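Local coordinates for protein phosphatase 2C (PDB 3D8K) that probably removes phosphate by hydrolysis from phosphoserine and phosphothreonine residues of proteins, as a manganese-dependent phosphatase of the PP2C family, at residues Asp76-Asp79 with Glu83-Thr86; Gly125-Pro130 with Phe136-Glu141; Arg201-Ala206 with Met226-Gly231; Ala274-Arg277 with Ala281-Ala284. One frame throughout, in Å; residues are numbered along the deposited sequence.

Interaction 1 (Asp76-Asp79 with Glu83-Thr86). With SO4 (sulfate ion), chain H.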
loop_
_atom_site.group_PDB
_atom_site.type_symbol
_atom_site.label_atom_id
_atom_site.label_comp_id
_atom_site.label_asym_id
_atom_site.label_seq_id
_atom_site.Cartn_x
_atom_site.Cartn_y
_atom_site.Cartn_z
ATOM N N ASP C 76 5.243 -0.256 -22.186
ATOM C CA ASP C 76 4.389 -0.981 -23.106
ATOM C C ASP C 76 5.037 -2.298 -23.497
ATOM O O ASP C 76 4.402 -3.146 -24.127
ATOM C CB ASP C 76 4.105 -0.129 -24.335
ATOM C CG ASP C 76 3.101 0.978 -24.052
ATOM O OD1 ASP C 76 3.238 2.091 -24.624
ATOM O OD2 ASP C 76 2.168 0.724 -23.260
ATOM N N LEU C 77 6.298 -2.470 -23.113
ATOM C CA LEU C 77 7.025 -3.709 -23.392
ATOM C C LEU C 77 6.310 -4.855 -22.681
ATOM O O LEU C 77 6.118 -4.812 -21.457
ATOM C CB LEU C 77 8.460 -3.623 -22.859
ATOM C CG LEU C 77 9.425 -2.657 -23.538
ATOM C CD1 LEU C 77 10.659 -2.477 -22.670
ATOM C CD2 LEU C 77 9.786 -3.184 -24.912
ATOM N N ARG C 78 5.908 -5.871 -23.442
ATOM C CA ARG C 78 5.217 -7.031 -22.865
ATOM C C ARG C 78 6.208 -7.950 -22.195
ATOM O O ARG C 78 5.850 -8.939 -21.572
ATOM C CB ARG C 78 4.476 -7.818 -23.940
ATOM C CG ARG C 78 3.361 -7.070 -24.579
ATOM C CD ARG C 78 2.407 -8.031 -25.215
ATOM N NE ARG C 78 1.347 -7.327 -25.908
ATOM C CZ ARG C 78 0.228 -7.895 -26.333
ATOM N NH1 ARG C 78 0.014 -9.189 -26.134
ATOM N NH2 ARG C 78 -0.677 -7.165 -26.964
ATOM N N ASP C 79 7.471 -7.608 -22.361
ATOM C CA ASP C 79 8.570 -8.343 -21.783
ATOM C C ASP C 79 9.791 -7.609 -22.279
ATOM O O ASP C 79 9.718 -6.859 -23.251
ATOM C CB ASP C 79 8.565 -9.791 -22.259
ATOM C CG ASP C 79 9.648 -10.608 -21.604
ATOM O OD1 ASP C 79 9.901 -10.381 -20.398
ATOM O OD2 ASP C 79 10.246 -11.468 -22.290
ATOM N N GLU C 83 12.742 -8.484 -29.639
ATOM C CA GLU C 83 11.479 -8.257 -30.345
ATOM C C GLU C 83 10.638 -7.148 -29.742
ATOM O O GLU C 83 10.135 -6.276 -30.458
ATOM C CB GLU C 83 10.657 -9.540 -30.395
ATOM C CG GLU C 83 11.459 -10.737 -30.894
ATOM C CD GLU C 83 11.823 -11.723 -29.788
ATOM O OE1 GLU C 83 10.990 -12.612 -29.488
ATOM O OE2 GLU C 83 12.932 -11.600 -29.218
ATOM N N GLU C 84 10.488 -7.172 -28.424
ATOM C CA GLU C 84 9.693 -6.161 -27.739
ATOM C C GLU C 84 10.363 -4.785 -27.713
ATOM O O GLU C 84 9.686 -3.769 -27.798
ATOM C CB GLU C 84 9.382 -6.618 -26.317
ATOM C CG GLU C 84 8.002 -6.212 -25.852
ATOM C CD GLU C 84 6.903 -6.848 -26.688
ATOM O OE1 GLU C 84 6.820 -8.093 -26.723
ATOM O OE2 GLU C 84 6.123 -6.101 -27.313
ATOM N N ILE C 85 11.687 -4.753 -27.604
ATOM C CA ILE C 85 12.414 -3.492 -27.561
ATOM C C ILE C 85 12.464 -2.826 -28.939
ATOM O O ILE C 85 12.420 -1.597 -29.054
ATOM C CB ILE C 85 13.861 -3.700 -27.050
ATOM C CG1 ILE C 85 13.844 -4.226 -25.611
ATOM C CG2 ILE C 85 14.623 -2.394 -27.083
ATOM C CD1 ILE C 85 15.230 -4.606 -25.064
ATOM N N THR C 86 12.565 -3.646 -29.980
ATOM C CA THR C 86 12.624 -3.149 -31.349
ATOM C C THR C 86 11.289 -2.536 -31.766
ATOM O O THR C 86 11.244 -1.505 -32.435
ATOM C CB THR C 86 12.982 -4.289 -32.323
ATOM O OG1 THR C 86 14.348 -4.668 -32.129
ATOM C CG2 THR C 86 12.778 -3.859 -33.757
HETATM S S SO4 H . 0.599 -3.480 -27.169
HETATM O O1 SO4 H . 0.211 -3.851 -28.536
HETATM O O2 SO4 H . 0.669 -4.681 -26.334
HETATM O O3 SO4 H . 1.908 -2.820 -27.207
HETATM O O4 SO4 H . -0.396 -2.572 -26.588
#

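Interaction 2 (Gly125-Pro130 with Phe136-Glu141)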
loop_
_atom_site.group_PDB
_atom_site.type_symbol
_atom_site.label_atom_id
_atom_site.label_comp_id
_atom_site.label_asym_id
_atom_site.label_seq_id
_atom_site.Cartn_x
_atom_site.Cartn_y
_atom_site.Cartn_z
ATOM N N GLY C 125 31.580 -15.786 -24.294
ATOM C CA GLY C 125 32.355 -14.957 -23.392
ATOM C C GLY C 125 31.648 -13.711 -22.904
ATOM O O GLY C 125 31.962 -12.595 -23.346
ATOM N N ARG C 126 30.685 -13.911 -22.010
ATOM C CA ARG C 126 29.917 -12.821 -21.401
ATOM C C ARG C 126 28.650 -12.408 -22.138
ATOM O O ARG C 126 27.682 -12.007 -21.511
ATOM C CB ARG C 126 30.799 -11.582 -21.172
ATOM C CG ARG C 126 30.799 -11.044 -19.743
ATOM C CD ARG C 126 31.234 -12.096 -18.742
ATOM N NE ARG C 126 31.201 -11.595 -17.369
ATOM C CZ ARG C 126 32.242 -11.061 -16.740
ATOM N NH1 ARG C 126 33.410 -10.960 -17.354
ATOM N NH2 ARG C 126 32.114 -10.625 -15.499
ATOM N N GLN C 127 28.634 -12.504 -23.458
ATOM C CA GLN C 127 27.434 -12.123 -24.183
ATOM C C GLN C 127 26.491 -13.294 -24.192
ATOM O O GLN C 127 26.898 -14.417 -24.393
ATOM C CB GLN C 127 27.748 -11.733 -25.623
ATOM C CG GLN C 127 26.683 -10.805 -26.237
ATOM C CD GLN C 127 27.053 -10.277 -27.625
ATOM O OE1 GLN C 127 28.233 -10.092 -27.954
ATOM N NE2 GLN C 127 26.039 -10.006 -28.431
ATOM N N ILE C 128 25.220 -13.034 -23.961
ATOM C CA ILE C 128 24.246 -14.101 -23.969
ATOM C C ILE C 128 23.654 -14.219 -25.368
ATOM O O ILE C 128 23.076 -13.263 -25.902
ATOM C CB ILE C 128 23.143 -13.818 -22.930
ATOM C CG1 ILE C 128 23.759 -13.857 -21.528
ATOM C CG2 ILE C 128 22.007 -14.813 -23.082
ATOM C CD1 ILE C 128 22.820 -13.486 -20.431
ATOM N N VAL C 129 23.840 -15.382 -25.981
ATOM C CA VAL C 129 23.302 -15.617 -27.314
ATOM C C VAL C 129 21.806 -15.852 -27.157
ATOM O O VAL C 129 21.369 -16.615 -26.298
ATOM C CB VAL C 129 23.963 -16.849 -27.990
ATOM C CG1 VAL C 129 23.322 -17.111 -29.344
ATOM C CG2 VAL C 129 25.453 -16.609 -28.159
ATOM N N PRO C 130 21.000 -15.175 -27.970
ATOM C CA PRO C 130 19.549 -15.334 -27.885
ATOM C C PRO C 130 19.050 -16.611 -28.520
ATOM O O PRO C 130 19.699 -17.174 -29.402
ATOM C CB PRO C 130 19.033 -14.095 -28.599
ATOM C CG PRO C 130 20.061 -13.873 -29.640
ATOM C CD PRO C 130 21.355 -14.091 -28.901
ATOM N N PHE C 136 24.412 -15.905 -35.138
ATOM C CA PHE C 136 24.921 -14.967 -34.155
ATOM C C PHE C 136 26.386 -14.560 -34.345
ATOM O O PHE C 136 27.250 -15.400 -34.596
ATOM C CB PHE C 136 24.721 -15.546 -32.762
ATOM C CG PHE C 136 25.385 -14.765 -31.684
ATOM C CD1 PHE C 136 26.708 -14.991 -31.364
ATOM C CD2 PHE C 136 24.694 -13.770 -31.019
ATOM C CE1 PHE C 136 27.329 -14.248 -30.372
ATOM C CE2 PHE C 136 25.300 -13.023 -30.031
ATOM C CZ PHE C 136 26.621 -13.252 -29.714
ATOM N N THR C 137 26.644 -13.258 -34.209
ATOM C CA THR C 137 27.984 -12.674 -34.337
ATOM C C THR C 137 28.201 -11.694 -33.179
ATOM O O THR C 137 28.813 -12.033 -32.164
ATOM C CB THR C 137 28.117 -11.906 -35.664
ATOM O OG1 THR C 137 27.610 -12.729 -36.720
ATOM C CG2 THR C 137 29.572 -11.553 -35.949
ATOM N N SER C 138 27.719 -10.469 -33.348
ATOM C CA SER C 138 27.811 -9.464 -32.298
ATOM C C SER C 138 29.153 -8.920 -31.826
ATOM O O SER C 138 30.230 -9.367 -32.235
ATOM C CB SER C 138 27.017 -9.942 -31.089
ATOM O OG SER C 138 25.622 -9.880 -31.377
ATOM N N VAL C 139 29.016 -7.938 -30.937
ATOM C CA VAL C 139 30.071 -7.131 -30.325
ATOM C C VAL C 139 31.545 -7.528 -30.372
ATOM O O VAL C 139 32.302 -6.969 -31.168
ATOM C CB VAL C 139 29.690 -6.804 -28.868
ATOM C CG1 VAL C 139 30.465 -5.595 -28.394
ATOM C CG2 VAL C 139 28.186 -6.543 -28.773
ATOM N N ALA C 140 31.972 -8.458 -29.525
ATOM C CA ALA C 140 33.384 -8.825 -29.517
ATOM C C ALA C 140 34.015 -9.073 -30.899
ATOM O O ALA C 140 34.971 -8.379 -31.282
ATOM C CB ALA C 140 33.601 -10.028 -28.621
ATOM N N GLU C 141 33.497 -10.056 -31.637
ATOM C CA GLU C 141 34.045 -10.394 -32.947
ATOM C C GLU C 141 33.834 -9.255 -33.939
ATOM O O GLU C 141 34.726 -8.941 -34.735
ATOM C CB GLU C 141 33.388 -11.672 -33.484
ATOM C CG GLU C 141 34.064 -12.228 -34.736
ATOM C CD GLU C 141 33.272 -13.337 -35.411
ATOM O OE1 GLU C 141 33.747 -13.856 -36.446
ATOM O OE2 GLU C 141 32.181 -13.689 -34.911
#

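Interaction 3 (Arg201-Ala206 with Met226-Gly231). With SO4 (sulfate ion), chain G.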
loop_
_atom_site.group_PDB
_atom_site.type_symbol
_atom_site.label_atom_id
_atom_site.label_comp_id
_atom_site.label_asym_id
_atom_site.label_seq_id
_atom_site.Cartn_x
_atom_site.Cartn_y
_atom_site.Cartn_z
ATOM N N ARG C 201 27.998 0.946 -43.441
ATOM C CA ARG C 201 28.384 1.587 -44.678
ATOM C C ARG C 201 27.858 0.722 -45.823
ATOM O O ARG C 201 27.417 1.225 -46.853
ATOM C CB ARG C 201 29.907 1.660 -44.727
ATOM C CG ARG C 201 30.499 2.467 -45.850
ATOM C CD ARG C 201 31.877 1.910 -46.225
ATOM N NE ARG C 201 32.720 1.591 -45.070
ATOM C CZ ARG C 201 33.141 0.367 -44.766
ATOM N NH1 ARG C 201 32.804 -0.666 -45.526
ATOM N NH2 ARG C 201 33.896 0.171 -43.694
ATOM N N HIS C 202 27.897 -0.586 -45.640
ATOM C CA HIS C 202 27.422 -1.467 -46.684
ATOM C C HIS C 202 25.906 -1.388 -46.853
ATOM O O HIS C 202 25.413 -1.178 -47.964
ATOM C CB HIS C 202 27.837 -2.905 -46.408
ATOM C CG HIS C 202 27.810 -3.759 -47.628
ATOM N ND1 HIS C 202 26.647 -4.023 -48.321
ATOM C CD2 HIS C 202 28.810 -4.338 -48.335
ATOM C CE1 HIS C 202 26.932 -4.724 -49.404
ATOM N NE2 HIS C 202 28.238 -4.929 -49.436
ATOM N N ARG C 203 25.170 -1.558 -45.757
ATOM C CA ARG C 203 23.715 -1.482 -45.800
ATOM C C ARG C 203 23.277 -0.220 -46.525
ATOM O O ARG C 203 22.589 -0.280 -47.541
ATOM C CB ARG C 203 23.128 -1.459 -44.383
ATOM C CG ARG C 203 21.626 -1.162 -44.356
ATOM C CD ARG C 203 21.041 -1.252 -42.962
ATOM N NE ARG C 203 21.612 -0.251 -42.070
ATOM C CZ ARG C 203 21.395 1.053 -42.188
ATOM N NH1 ARG C 203 20.613 1.503 -43.156
ATOM N NH2 ARG C 203 21.973 1.904 -41.352
ATOM N N VAL C 204 23.684 0.922 -45.985
ATOM C CA VAL C 204 23.337 2.218 -46.549
ATOM C C VAL C 204 23.647 2.337 -48.033
ATOM O O VAL C 204 22.764 2.650 -48.830
ATOM C CB VAL C 204 24.072 3.367 -45.817
ATOM C CG1 VAL C 204 23.756 4.681 -46.481
ATOM C CG2 VAL C 204 23.668 3.404 -44.349
ATOM N N GLN C 205 24.897 2.081 -48.404
ATOM C CA GLN C 205 25.305 2.220 -49.796
ATOM C C GLN C 205 24.616 1.281 -50.771
ATOM O O GLN C 205 24.499 1.574 -51.964
ATOM C CB GLN C 205 26.833 2.119 -49.903
ATOM C CG GLN C 205 27.498 3.466 -49.557
ATOM C CD GLN C 205 29.020 3.442 -49.546
ATOM O OE1 GLN C 205 29.661 4.488 -49.585
ATOM N NE2 GLN C 205 29.597 2.255 -49.473
ATOM N N ALA C 206 24.131 0.161 -50.261
ATOM C CA ALA C 206 23.449 -0.794 -51.110
ATOM C C ALA C 206 21.997 -0.367 -51.192
ATOM O O ALA C 206 21.254 -0.818 -52.057
ATOM C CB ALA C 206 23.558 -2.193 -50.522
HETATM N N MSE C 226 25.710 9.879 -38.453
HETATM C CA MSE C 226 25.675 8.442 -38.173
HETATM C C MSE C 226 24.764 7.667 -39.141
HETATM O O MSE C 226 24.098 8.266 -39.980
HETATM C CB MSE C 226 25.233 8.228 -36.728
HETATM C CG MSE C 226 23.962 8.950 -36.407
HETATM SE SE MSE C 226 23.637 9.057 -34.472
HETATM C CE MSE C 226 24.882 10.564 -34.180
ATOM N N THR C 227 24.738 6.340 -39.038
ATOM C CA THR C 227 23.924 5.551 -39.952
ATOM C C THR C 227 22.601 5.108 -39.324
ATOM O O THR C 227 21.722 4.559 -39.993
ATOM C CB THR C 227 24.720 4.329 -40.456
ATOM O OG1 THR C 227 25.120 3.534 -39.343
ATOM C CG2 THR C 227 25.974 4.776 -41.209
ATOM N N ARG C 228 22.462 5.358 -38.029
ATOM C CA ARG C 228 21.247 4.997 -37.316
ATOM C C ARG C 228 20.866 6.084 -36.333
ATOM O O ARG C 228 21.710 6.596 -35.591
ATOM C CB ARG C 228 21.425 3.660 -36.611
ATOM C CG ARG C 228 21.475 2.503 -37.596
ATOM C CD ARG C 228 21.524 1.184 -36.889
ATOM N NE ARG C 228 21.432 0.060 -37.805
ATOM C CZ ARG C 228 21.462 -1.215 -37.429
ATOM N NH1 ARG C 228 21.590 -1.531 -36.150
ATOM N NH2 ARG C 228 21.342 -2.177 -38.333
ATOM N N ALA C 229 19.591 6.459 -36.354
ATOM C CA ALA C 229 19.117 7.513 -35.475
ATOM C C ALA C 229 17.596 7.628 -35.477
ATOM O O ALA C 229 16.923 6.915 -36.221
ATOM C CB ALA C 229 19.755 8.837 -35.891
ATOM N N PHE C 230 17.068 8.531 -34.644
ATOM C CA PHE C 230 15.625 8.759 -34.535
ATOM C C PHE C 230 15.036 9.834 -35.455
ATOM O O PHE C 230 13.939 9.656 -35.974
ATOM C CB PHE C 230 15.230 9.080 -33.092
ATOM C CG PHE C 230 14.882 7.871 -32.279
ATOM C CD1 PHE C 230 15.691 7.476 -31.216
ATOM C CD2 PHE C 230 13.736 7.132 -32.562
ATOM C CE1 PHE C 230 15.371 6.375 -30.451
ATOM C CE2 PHE C 230 13.407 6.022 -31.798
ATOM C CZ PHE C 230 14.231 5.644 -30.734
ATOM N N GLY C 231 15.722 10.950 -35.656
ATOM C CA GLY C 231 15.151 11.952 -36.546
ATOM C C GLY C 231 15.402 11.692 -38.035
ATOM O O GLY C 231 14.985 10.655 -38.591
HETATM S S SO4 G . 32.969 0.085 -48.965
HETATM O O1 SO4 G . 32.140 0.273 -50.161
HETATM O O2 SO4 G . 34.122 -0.777 -49.307
HETATM O O3 SO4 G . 33.456 1.386 -48.498
HETATM O O4 SO4 G . 32.156 -0.560 -47.922
#

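Interaction 4 (Ala274-Arg277 with Ala281-Ala284)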
loop_
_atom_site.group_PDB
_atom_site.type_symbol
_atom_site.label_atom_id
_atom_site.label_comp_id
_atom_site.label_asym_id
_atom_site.label_seq_id
_atom_site.Cartn_x
_atom_site.Cartn_y
_atom_site.Cartn_z
ATOM N N ALA C 274 35.350 10.621 -27.752
ATOM C CA ALA C 274 35.842 11.292 -28.948
ATOM C C ALA C 274 37.271 11.100 -29.444
ATOM O O ALA C 274 37.463 10.748 -30.610
ATOM C CB ALA C 274 35.570 12.768 -28.828
ATOM N N HIS C 275 38.274 11.323 -28.596
ATOM C CA HIS C 275 39.662 11.228 -29.059
ATOM C C HIS C 275 40.578 10.077 -28.649
ATOM O O HIS C 275 41.484 10.255 -27.835
ATOM C CB HIS C 275 40.395 12.527 -28.741
ATOM C CG HIS C 275 39.943 13.699 -29.551
ATOM N ND1 HIS C 275 38.651 14.174 -29.519
ATOM C CD2 HIS C 275 40.624 14.517 -30.390
ATOM C CE1 HIS C 275 38.555 15.236 -30.301
ATOM N NE2 HIS C 275 39.737 15.465 -30.840
ATOM N N PHE C 276 40.380 8.909 -29.239
ATOM C CA PHE C 276 41.240 7.782 -28.932
ATOM C C PHE C 276 41.771 7.165 -30.209
ATOM O O PHE C 276 41.014 6.897 -31.136
ATOM C CB PHE C 276 40.490 6.730 -28.123
ATOM C CG PHE C 276 40.476 7.003 -26.647
ATOM C CD1 PHE C 276 39.386 7.617 -26.046
ATOM C CD2 PHE C 276 41.559 6.645 -25.858
ATOM C CE1 PHE C 276 39.372 7.865 -24.681
ATOM C CE2 PHE C 276 41.555 6.890 -24.494
ATOM C CZ PHE C 276 40.457 7.501 -23.905
ATOM N N ARG C 277 43.078 6.936 -30.250
ATOM C CA ARG C 277 43.727 6.355 -31.421
ATOM C C ARG C 277 43.088 5.047 -31.893
ATOM O O ARG C 277 43.382 4.565 -32.986
ATOM C CB ARG C 277 45.206 6.125 -31.116
ATOM C CG ARG C 277 45.458 5.138 -29.995
ATOM C CD ARG C 277 46.918 5.142 -29.589
ATOM N NE ARG C 277 47.268 3.936 -28.849
ATOM C CZ ARG C 277 48.500 3.632 -28.459
ATOM N NH1 ARG C 277 49.501 4.458 -28.735
ATOM N NH2 ARG C 277 48.735 2.498 -27.809
ATOM N N ALA C 281 41.822 1.598 -27.441
ATOM C CA ALA C 281 42.382 2.609 -26.555
ATOM C C ALA C 281 41.335 2.949 -25.490
ATOM O O ALA C 281 41.658 3.072 -24.304
ATOM C CB ALA C 281 42.766 3.859 -27.356
ATOM N N ILE C 282 40.082 3.084 -25.931
ATOM C CA ILE C 282 38.953 3.401 -25.056
ATOM C C ILE C 282 38.764 2.330 -23.978
ATOM O O ILE C 282 38.707 2.637 -22.789
ATOM C CB ILE C 282 37.638 3.539 -25.877
ATOM C CG1 ILE C 282 37.732 4.737 -26.825
ATOM C CG2 ILE C 282 36.451 3.727 -24.954
ATOM C CD1 ILE C 282 36.528 4.903 -27.774
ATOM N N ALA C 283 38.664 1.072 -24.391
ATOM C CA ALA C 283 38.483 -0.009 -23.437
ATOM C C ALA C 283 39.600 0.060 -22.410
ATOM O O ALA C 283 39.373 -0.079 -21.207
ATOM C CB ALA C 283 38.510 -1.348 -24.149
ATOM N N ALA C 284 40.813 0.284 -22.904
ATOM C CA ALA C 284 41.979 0.368 -22.043
ATOM C C ALA C 284 41.735 1.434 -20.986
ATOM O O ALA C 284 41.705 1.135 -19.791
ATOM C CB ALA C 284 43.214 0.698 -22.870
#

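Interaction 1 (Asp76-Asp79 with Glu83-Thr86)
E84, near the start of helix 82-97, turns its side chain back against L77-D79, in the connection from helix 61-74. The two helices are among those flanking the PP2C beta-sandwich, and this connection between them is tied to the sheet beneath by L77 and I85, which both touch F111 on strand 106-115. Followed outward, CB of E84 points toward the loop and lies 3.7 Å from L77 CD2, with the carbonyl oxygen of D79 also beside it. CG continues along the loop backbone near the D79 oxygen and R78 N. The chain then bends (chi2 63°), bringing CD to 3.5 Å from R78 N. At the tip, OE1 is 3.6 Å from R78 CB, while OE2 is 4.0 Å from R78 CG. The carboxylate thus meets the aliphatic base of the arginine, while the guanidinium stays apart: NE of R78 is 5.1 Å from OE2 of E84, although the two planes are only 16° apart. The main partner of OE2 is elsewhere, in a salt bridge to R156 of the second subunit. R78 binds a sulfate, probably from the crystallisation liquor, through NE and NH2, while its NH1 bonds to P118 of the second subunit; R91 and the same R156 also hold the sulfate. One sulfate oxygen, O2, accepts from both R78 NE (2.8 Å) and R78 NH2 (2.9 Å), at the edge of the guanidinium.

Interaction 2 (Gly125-Pro130 with Phe136-Glu141)
V129 sets a methyl group squarely over the F136 ring: CG2 is 3.7 Å from the ring centroid and 8° off the ring normal, a CH-pi contact. CG1 of the same valine reaches the base of the ring, 3.9 Å from F136 CG. P130 adds CD, 4.0 Å from F136 CD2, in an oblique approach with the two side chains at about a right angle. Q127 comes instead at the ring edge, its CD lying in the ring plane 3.7 Å from F136 CZ, and its amide is turned 68° from that plane. With CG anti to the backbone N (chi1 -156°) and the chain extended beyond it, the amide lies beside V139, where OE1 stands 3.6 Å from V139 CG2. Q127 points its side chain at the returning chain, which V129 reaches with its methyl groups and which runs 167° from strand 127-129 without pairing with it. That strand forms a beta-hairpin with strand 120-124 through G125-R126, at one edge of a small three-stranded antiparallel sheet. In the next shell, V124 touches both V129 and F136, and V129 is hydrogen-bonded through its backbone to R122. Q127 and V139 both touch F257 of strand 253-259, an outer strand of the six-stranded sheet, and I128 shares a backbone hydrogen bond with T256. V139 also touches T255 of that strand.

Interaction 3 (Arg201-Ala206 with Met226-Gly231)
T227 receives both the polar and the apolar part of what helix 198-206 offers, from R203 and V204. The close part is here. R203 NH2 donates to the carbonyl oxygen of T227 at 3.0 Å, bent at the hydrogen (133°); the donor stands above the carbonyl plane, 47° out of it. The R203 chain runs straight to CD before turning at chi3, which brings the guanidinium edge to the loop. Beside it, V204 CG2 packs on T227 CG2 at 4.1 Å, both residues resting on F211 of strand 211-214. E200 binds this corner together, its OE1 accepting from R203 NH2 and from T227 OG1. The segment 226-231 carries the Arg-Ala-Phe-Gly run that resembles a signature of PP2C phosphatases, and it falls in the loop that follows strand 217-220 and precedes strand 253-259.

The far side of the helix is looser. R201 points away from the loop, and it and Q205 meet a sulfate, probably from the crystallisation liquor; Q205 NE2 reaches its O1 only in a weak bond of 3.3 Å, and both residues touch a crystal neighbour. Within the contact, R203 NH2 and R228 NE lie 4.0 Å apart. E200 is bridged to the first and forms a long, weak ion pair with the second, so its carboxylate probably offsets the charge of two arginines that would otherwise repel.

Interaction 4 (Ala274-Arg277 with Ala281-Ala284)
F276 lays its ring against A281 and I282, in the first turn of helix 279-288. The ring presents a face to the helix backbone: I282 CA is 4.2 Å from the ring centroid and 7° off its normal, a CH-pi contact, and I282 N lies over the same face. Hydrophobic touches flank it. I282 CG1 meets F276 CD1 at 3.4 Å, and A281 CB meets F276 CD2 at 3.4 Å from an oblique direction. Placing CG beside the backbone N, anti to the carbonyl carbon (chi1 -84°), swings the F276 ring over this turn. An aliphatic contact is slighter, R277 CG to A281 CB at 4.0 Å.

The polar element is local to the helix start, where S278 OG is hydrogen-bonded to A281 N. The contact therefore rests on dispersion and CH-pi contacts between a loop aromatic and a helix turn. Around it, F273 touches I282 and R310 touches F276, while helix 279-288 packs on the eight-stranded sheet of the PP2C beta-sandwich, its A283 meeting A186 and H188 of strand 185-188, an outermost strand of that sheet.

Interactions 1 and 4 share a plan, a loop residue run packed on the first turns of the helix that follows, but lie on opposite sides of the chain's centre, their own centres 33 Å apart. Interaction 1 is the more buried and meets a second subunit, with charged groups and a sulfate at its edge; interaction 4 is apolar and partly exposed. Interactions 2 and 3 are also partly buried. Interaction 2 packs on strand 253-259; interaction 3 joins helix 198-206 to the long loop that leads toward that strand. Interaction 3 alone has a hydrogen bond between its segments, whereas interaction 2 depends on aromatic and amide packing.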